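Local coordinates for protein metazoan TIR-STING fusion (Crassostrea gigas, PDB 6WT6) that joins a TIR domain to a STING ligand-binding domain in one chain and belongs to the STING family of innate immune proteins, at residues V172-Y183 with Q305-I316. Residues are numbered along the deposited sequence; the frame is centred on the assembly and turned at random.
Sequences VGNLAHGFAWGY and QSMRFYLTLKRI
Ala180 sits as a knob in a hole formed by Phe309, Thr312, Leu313 and Ile316 where helix 176-204 packs on helix 299-319 within the STING ligand-binding fold. The axes of helices 176-183 and 305-316 cross at -40°, and Ala176, one turn earlier, brings its CA to 3.9 Å from that of Phe309. Phe309 is the return knob, its ring edge at Ala180 N and its CD1 3.5 Å from Phe179 CB; CG anti to the backbone N (chi1 162°) swings the ring across to helix 176-204. Two aromatic faces each take a methyl: Ile316 CD1 lies over the five-membered ring of Trp181, 3.6 Å from its centroid, and Thr312 CG2 lies over the His177 ring. Leu313 CD2 meets the edge of Tyr183. Ahead of helix 176-183, the Gln305 amide bridges the backbone: NE2 donates to Gly173 O (2.9 Å), from above the carbonyl plane, and OE1 accepts from Leu175 N (2.9 Å, 169°); together these two bonds fix which way round the amide sits. Asn174 OD1 accepts a weak capping bond from Ala176 N at 3.4 Å. Further out, Leu106 O of the second subunit is hydrogen-bonded to Arg308 NE. Thr312 OG1 turns back to Arg308 O (2.8 Å), reaching it from the face opposite Thr312 N.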
ATOM      1  N   VAL A 172      11.043  -2.533  -1.111  1.00 45.40           N
ATOM      2  CA  VAL A 172       9.754  -2.053  -0.629  1.00 42.74           C
ATOM      3  C   VAL A 172       9.291  -0.893  -1.501  1.00 38.76           C
ATOM      4  O   VAL A 172      10.022   0.089  -1.680  1.00 38.56           O
ATOM      5  CB  VAL A 172       9.839  -1.627   0.846  1.00 39.55           C
ATOM      6  CG1 VAL A 172       8.482  -1.161   1.346  1.00 38.23           C
ATOM      7  CG2 VAL A 172      10.364  -2.772   1.689  1.00 40.37           C
ATOM      8  N   GLY A 173       8.077  -1.005  -2.038  1.00 40.75           N
ATOM      9  CA  GLY A 173       7.428   0.098  -2.718  1.00 38.08           C
ATOM     10  C   GLY A 173       6.711   1.002  -1.732  1.00 39.87           C
ATOM     11  O   GLY A 173       6.846   0.879  -0.514  1.00 47.71           O
ATOM     12  N   ASN A 174       5.930   1.931  -2.277  1.00 33.40           N
ATOM     13  CA  ASN A 174       5.190   2.851  -1.423  1.00 33.03           C
ATOM     14  C   ASN A 174       4.091   2.104  -0.676  1.00 31.70           C
ATOM     15  O   ASN A 174       3.310   1.356  -1.273  1.00 31.90           O
ATOM     16  CB  ASN A 174       4.599   3.999  -2.244  1.00 36.26           C
ATOM     17  CG  ASN A 174       4.118   5.156  -1.371  1.00 44.27           C
ATOM     18  OD1 ASN A 174       4.479   5.259  -0.197  1.00 48.76           O
ATOM     19  ND2 ASN A 174       3.300   6.033  -1.944  1.00 43.34           N
ATOM     20  N   LEU A 175       4.045   2.297   0.643  1.00 27.88           N
ATOM     21  CA  LEU A 175       3.075   1.651   1.517  1.00 21.54           C
ATOM     22  C   LEU A 175       1.858   2.521   1.809  1.00 18.72           C
ATOM     23  O   LEU A 175       0.857   2.003   2.322  1.00 23.96           O
ATOM     24  CB  LEU A 175       3.740   1.262   2.853  1.00 18.44           C
ATOM     25  CG  LEU A 175       4.950   0.326   2.807  1.00 18.76           C
ATOM     26  CD1 LEU A 175       5.709   0.340   4.129  1.00 15.58           C
ATOM     27  CD2 LEU A 175       4.499  -1.089   2.468  1.00 20.84           C
ATOM     28  N   ALA A 176       1.916   3.815   1.476  1.00 16.12           N
ATOM     29  CA  ALA A 176       0.903   4.765   1.931  1.00 18.47           C
ATOM     30  C   ALA A 176      -0.506   4.339   1.533  1.00 19.45           C
ATOM     31  O   ALA A 176      -1.403   4.249   2.380  1.00 23.68           O
ATOM     32  CB  ALA A 176       1.214   6.159   1.379  1.00 13.86           C
ATOM     33  N   HIS A 177      -0.720   4.062   0.246  1.00 16.24           N
ATOM     34  CA  HIS A 177      -2.083   3.884  -0.245  1.00 21.76           C
ATOM     35  C   HIS A 177      -2.701   2.588   0.262  1.00 19.02           C
ATOM     36  O   HIS A 177      -3.881   2.563   0.632  1.00 23.93           O
ATOM     37  CB  HIS A 177      -2.099   3.945  -1.771  1.00 27.99           C
ATOM     38  CG  HIS A 177      -1.919   5.329  -2.310  1.00 35.42           C
ATOM     39  ND1 HIS A 177      -2.969   6.087  -2.782  1.00 39.13           N
ATOM     40  CD2 HIS A 177      -0.814   6.105  -2.418  1.00 37.07           C
ATOM     41  CE1 HIS A 177      -2.514   7.263  -3.174  1.00 39.59           C
ATOM     42  NE2 HIS A 177      -1.211   7.301  -2.963  1.00 37.68           N
ATOM     43  N   GLY A 178      -1.927   1.504   0.290  1.00 13.53           N
ATOM     44  CA  GLY A 178      -2.449   0.263   0.836  1.00 15.02           C
ATOM     45  C   GLY A 178      -2.798   0.386   2.306  1.00 21.35           C
ATOM     46  O   GLY A 178      -3.873  -0.035   2.740  1.00 24.52           O
ATOM     47  N   PHE A 179      -1.892   0.976   3.092  1.00 20.24           N
ATOM     48  CA  PHE A 179      -2.162   1.201   4.509  1.00 19.51           C
ATOM     49  C   PHE A 179      -3.386   2.088   4.698  1.00 17.84           C
ATOM     50  O   PHE A 179      -4.305   1.744   5.452  1.00 17.68           O
ATOM     51  CB  PHE A 179      -0.942   1.829   5.195  1.00 15.96           C
ATOM     52  CG  PHE A 179       0.177   0.857   5.489  1.00 18.89           C
ATOM     53  CD1 PHE A 179       0.031  -0.498   5.244  1.00 21.94           C
ATOM     54  CD2 PHE A 179       1.372   1.306   6.029  1.00 25.86           C
ATOM     55  CE1 PHE A 179       1.064  -1.382   5.518  1.00 23.91           C
ATOM     56  CE2 PHE A 179       2.405   0.422   6.310  1.00 27.59           C
ATOM     57  CZ  PHE A 179       2.249  -0.921   6.053  1.00 22.44           C
ATOM     58  N   ALA A 180      -3.419   3.237   4.012  1.00 14.75           N
ATOM     59  CA  ALA A 180      -4.458   4.234   4.257  1.00 16.31           C
ATOM     60  C   ALA A 180      -5.835   3.734   3.825  1.00 15.78           C
ATOM     61  O   ALA A 180      -6.799   3.807   4.596  1.00 20.60           O
ATOM     62  CB  ALA A 180      -4.113   5.541   3.540  1.00 16.44           C
ATOM     63  N   TRP A 181      -5.954   3.234   2.594  1.00 14.96           N
ATOM     64  CA  TRP A 181      -7.253   2.745   2.132  1.00 19.89           C
ATOM     65  C   TRP A 181      -7.707   1.531   2.935  1.00 21.19           C
ATOM     66  O   TRP A 181      -8.897   1.391   3.238  1.00 19.64           O
ATOM     67  CB  TRP A 181      -7.201   2.414   0.640  1.00 20.64           C
ATOM     68  CG  TRP A 181      -7.207   3.630  -0.242  1.00 22.77           C
ATOM     69  CD1 TRP A 181      -6.155   4.137  -0.946  1.00 25.45           C
ATOM     70  CD2 TRP A 181      -8.320   4.493  -0.506  1.00 21.69           C
ATOM     71  NE1 TRP A 181      -6.544   5.260  -1.636  1.00 25.24           N
ATOM     72  CE2 TRP A 181      -7.868   5.501  -1.383  1.00 21.74           C
ATOM     73  CE3 TRP A 181      -9.655   4.511  -0.088  1.00 19.97           C
ATOM     74  CZ2 TRP A 181      -8.702   6.516  -1.849  1.00 22.15           C
ATOM     75  CZ3 TRP A 181     -10.482   5.521  -0.553  1.00 22.62           C
ATOM     76  CH2 TRP A 181     -10.002   6.508  -1.426  1.00 21.28           C
ATOM     77  N   GLY A 182      -6.772   0.651   3.306  1.00 25.96           N
ATOM     78  CA  GLY A 182      -7.132  -0.494   4.129  1.00 24.53           C
ATOM     79  C   GLY A 182      -7.571  -0.102   5.529  1.00 24.95           C
ATOM     80  O   GLY A 182      -8.473  -0.717   6.103  1.00 29.34           O
ATOM     81  N   TYR A 183      -6.935   0.923   6.100  1.00 24.22           N
ATOM     82  CA  TYR A 183      -7.326   1.403   7.423  1.00 22.06           C
ATOM     83  C   TYR A 183      -8.648   2.155   7.357  1.00 20.26           C
ATOM     84  O   TYR A 183      -9.469   2.057   8.278  1.00 20.85           O
ATOM     85  CB  TYR A 183      -6.207   2.279   7.995  1.00 18.13           C
ATOM     86  CG  TYR A 183      -6.381   2.763   9.422  1.00 19.06           C
ATOM     87  CD1 TYR A 183      -6.734   1.891  10.446  1.00 20.21           C
ATOM     88  CD2 TYR A 183      -6.130   4.090   9.752  1.00 20.61           C
ATOM     89  CE1 TYR A 183      -6.867   2.339  11.756  1.00 20.06           C
ATOM     90  CE2 TYR A 183      -6.256   4.545  11.050  1.00 20.94           C
ATOM     91  CZ  TYR A 183      -6.622   3.674  12.046  1.00 22.30           C
ATOM     92  OH  TYR A 183      -6.744   4.152  13.330  1.00 22.34           O
ATOM     93  N   GLN A 305       7.917   6.927   4.450  1.00 22.82           N
ATOM     94  CA  GLN A 305       6.719   6.112   4.257  1.00 18.18           C
ATOM     95  C   GLN A 305       5.608   6.521   5.217  1.00 27.67           C
ATOM     96  O   GLN A 305       4.438   6.616   4.822  1.00 27.25           O
ATOM     97  CB  GLN A 305       7.052   4.630   4.442  1.00 14.09           C
ATOM     98  CG  GLN A 305       8.001   4.048   3.401  1.00 21.39           C
ATOM     99  CD  GLN A 305       7.293   3.508   2.176  1.00 27.87           C
ATOM    100  OE1 GLN A 305       6.117   3.791   1.943  1.00 28.48           O
ATOM    101  NE2 GLN A 305       8.007   2.712   1.386  1.00 31.26           N
ATOM    102  N   SER A 306       5.952   6.780   6.481  1.00 25.15           N
ATOM    103  CA  SER A 306       4.924   7.076   7.473  1.00 23.02           C
ATOM    104  C   SER A 306       4.321   8.466   7.286  1.00 22.03           C
ATOM    105  O   SER A 306       3.169   8.690   7.679  1.00 27.88           O
ATOM    106  CB  SER A 306       5.495   6.920   8.885  1.00 25.37           C
ATOM    107  OG  SER A 306       6.594   7.782   9.092  1.00 26.87           O
ATOM    108  N   MET A 307       5.069   9.414   6.704  1.00 15.27           N
ATOM    109  CA  MET A 307       4.486  10.720   6.398  1.00 20.32           C
ATOM    110  C   MET A 307       3.637  10.683   5.130  1.00 23.82           C
ATOM    111  O   MET A 307       2.656  11.426   5.025  1.00 22.17           O
ATOM    112  CB  MET A 307       5.575  11.790   6.263  1.00 26.23           C
ATOM    113  CG  MET A 307       6.312  12.097   7.564  1.00 34.31           C
ATOM    114  SD  MET A 307       5.219  12.086   9.004  1.00 40.46           S
ATOM    115  CE  MET A 307       4.343  13.611   8.790  1.00 35.47           C
ATOM    116  N   ARG A 308       4.007   9.847   4.157  1.00 24.49           N
ATOM    117  CA  ARG A 308       3.135   9.612   3.014  1.00 26.06           C
ATOM    118  C   ARG A 308       1.836   8.955   3.454  1.00 24.49           C
ATOM    119  O   ARG A 308       0.750   9.356   3.020  1.00 17.57           O
ATOM    120  CB  ARG A 308       3.847   8.750   1.972  1.00 27.41           C
ATOM    121  CG  ARG A 308       4.895   9.479   1.165  1.00 30.84           C
ATOM    122  CD  ARG A 308       5.723   8.490   0.376  1.00 38.43           C
ATOM    123  NE  ARG A 308       6.634   9.153  -0.548  1.00 46.55           N
ATOM    124  CZ  ARG A 308       7.566   8.523  -1.252  1.00 49.93           C
ATOM    125  NH1 ARG A 308       7.714   7.209  -1.132  1.00 57.73           N
ATOM    126  NH2 ARG A 308       8.350   9.206  -2.073  1.00 48.64           N
ATOM    127  N   PHE A 309       1.932   7.939   4.319  1.00 21.15           N
ATOM    128  CA  PHE A 309       0.735   7.335   4.892  1.00 18.31           C
ATOM    129  C   PHE A 309      -0.100   8.378   5.624  1.00 22.65           C
ATOM    130  O   PHE A 309      -1.322   8.458   5.441  1.00 23.91           O
ATOM    131  CB  PHE A 309       1.119   6.196   5.839  1.00 14.79           C
ATOM    132  CG  PHE A 309       0.012   5.797   6.787  1.00 20.77           C
ATOM    133  CD1 PHE A 309      -1.109   5.110   6.326  1.00 17.06           C
ATOM    134  CD2 PHE A 309       0.086   6.111   8.132  1.00 17.40           C
ATOM    135  CE1 PHE A 309      -2.123   4.740   7.197  1.00 15.93           C
ATOM    136  CE2 PHE A 309      -0.926   5.747   9.006  1.00 19.37           C
ATOM    137  CZ  PHE A 309      -2.035   5.061   8.536  1.00 18.45           C
ATOM    138  N   TYR A 310       0.554   9.183   6.462  1.00 23.61           N
ATOM    139  CA  TYR A 310      -0.132  10.223   7.220  1.00 26.15           C
ATOM    140  C   TYR A 310      -0.854  11.193   6.294  1.00 26.68           C
ATOM    141  O   TYR A 310      -2.011  11.556   6.534  1.00 25.95           O
ATOM    142  CB  TYR A 310       0.893  10.947   8.099  1.00 33.73           C
ATOM    143  CG  TYR A 310       0.369  12.089   8.935  1.00 39.18           C
ATOM    144  CD1 TYR A 310      -0.579  11.876   9.925  1.00 39.97           C
ATOM    145  CD2 TYR A 310       0.857  13.375   8.763  1.00 40.26           C
ATOM    146  CE1 TYR A 310      -1.044  12.920  10.697  1.00 41.92           C
ATOM    147  CE2 TYR A 310       0.399  14.423   9.529  1.00 41.15           C
ATOM    148  CZ  TYR A 310      -0.550  14.189  10.496  1.00 40.99           C
ATOM    149  OH  TYR A 310      -1.011  15.233  11.262  1.00 39.50           O
ATOM    150  N   LEU A 311      -0.193  11.598   5.211  1.00 26.89           N
ATOM    151  CA  LEU A 311      -0.797  12.522   4.261  1.00 24.75           C
ATOM    152  C   LEU A 311      -1.945  11.870   3.493  1.00 26.58           C
ATOM    153  O   LEU A 311      -2.987  12.500   3.269  1.00 21.94           O
ATOM    154  CB  LEU A 311       0.278  13.029   3.303  1.00 30.88           C
ATOM    155  CG  LEU A 311      -0.120  13.924   2.135  1.00 39.92           C
ATOM    156  CD1 LEU A 311      -0.906  15.126   2.629  1.00 45.81           C
ATOM    157  CD2 LEU A 311       1.134  14.364   1.390  1.00 41.91           C
ATOM    158  N   THR A 312      -1.774  10.613   3.077  1.00 24.60           N
ATOM    159  CA  THR A 312      -2.812   9.954   2.291  1.00 27.07           C
ATOM    160  C   THR A 312      -4.059   9.699   3.129  1.00 23.72           C
ATOM    161  O   THR A 312      -5.185   9.875   2.649  1.00 22.27           O
ATOM    162  CB  THR A 312      -2.285   8.644   1.707  1.00 26.16           C
ATOM    163  OG1 THR A 312      -1.084   8.897   0.967  1.00 25.70           O
ATOM    164  CG2 THR A 312      -3.322   8.028   0.778  1.00 16.96           C
ATOM    165  N   LEU A 313      -3.877   9.282   4.383  1.00 21.74           N
ATOM    166  CA  LEU A 313      -5.022   9.077   5.263  1.00 23.95           C
ATOM    167  C   LEU A 313      -5.792  10.378   5.468  1.00 28.95           C
ATOM    168  O   LEU A 313      -7.029  10.377   5.500  1.00 34.26           O
ATOM    169  CB  LEU A 313      -4.554   8.502   6.602  1.00 19.12           C
ATOM    170  CG  LEU A 313      -5.630   8.089   7.610  1.00 22.23           C
ATOM    171  CD1 LEU A 313      -6.563   7.023   7.030  1.00 19.85           C
ATOM    172  CD2 LEU A 313      -4.996   7.596   8.904  1.00 21.27           C
ATOM    173  N   LYS A 314      -5.081  11.501   5.584  1.00 26.03           N
ATOM    174  CA  LYS A 314      -5.767  12.769   5.813  1.00 27.82           C
ATOM    175  C   LYS A 314      -6.498  13.256   4.567  1.00 27.43           C
ATOM    176  O   LYS A 314      -7.529  13.925   4.682  1.00 27.22           O
ATOM    177  CB  LYS A 314      -4.772  13.818   6.306  1.00 25.10           C
ATOM    178  CG  LYS A 314      -4.235  13.516   7.693  1.00 26.08           C
ATOM    179  CD  LYS A 314      -3.036  14.382   8.040  1.00 32.01           C
ATOM    180  CE  LYS A 314      -3.461  15.716   8.625  1.00 37.51           C
ATOM    181  NZ  LYS A 314      -3.430  16.804   7.620  1.00 40.92           N
ATOM    182  N   ARG A 315      -5.989  12.935   3.373  1.00 23.79           N
ATOM    183  CA  ARG A 315      -6.711  13.284   2.155  1.00 27.94           C
ATOM    184  C   ARG A 315      -8.023  12.515   2.061  1.00 30.58           C
ATOM    185  O   ARG A 315      -9.055  13.074   1.669  1.00 34.03           O
ATOM    186  CB  ARG A 315      -5.852  13.003   0.922  1.00 32.73           C
ATOM    187  CG  ARG A 315      -4.523  13.732   0.884  1.00 43.89           C
ATOM    188  CD  ARG A 315      -4.304  14.375  -0.470  1.00 51.73           C
ATOM    189  NE  ARG A 315      -2.913  14.752  -0.690  1.00 55.77           N
ATOM    190  CZ  ARG A 315      -2.070  14.062  -1.450  1.00 60.48           C
ATOM    191  NH1 ARG A 315      -2.483  12.961  -2.064  1.00 65.86           N
ATOM    192  NH2 ARG A 315      -0.819  14.473  -1.604  1.00 59.42           N
ATOM    193  N   ILE A 316      -8.002  11.230   2.419  1.00 26.22           N
ATOM    194  CA  ILE A 316      -9.204  10.408   2.335  1.00 21.28           C
ATOM    195  C   ILE A 316     -10.232  10.858   3.364  1.00 25.80           C
ATOM    196  O   ILE A 316     -11.418  11.014   3.050  1.00 37.53           O
ATOM    197  CB  ILE A 316      -8.840   8.925   2.511  1.00 25.71           C
ATOM    198  CG1 ILE A 316      -7.878   8.476   1.409  1.00 24.69           C
ATOM    199  CG2 ILE A 316     -10.092   8.065   2.525  1.00 26.85           C
ATOM    200  CD1 ILE A 316      -7.273   7.125   1.664  1.00 25.62           C
TER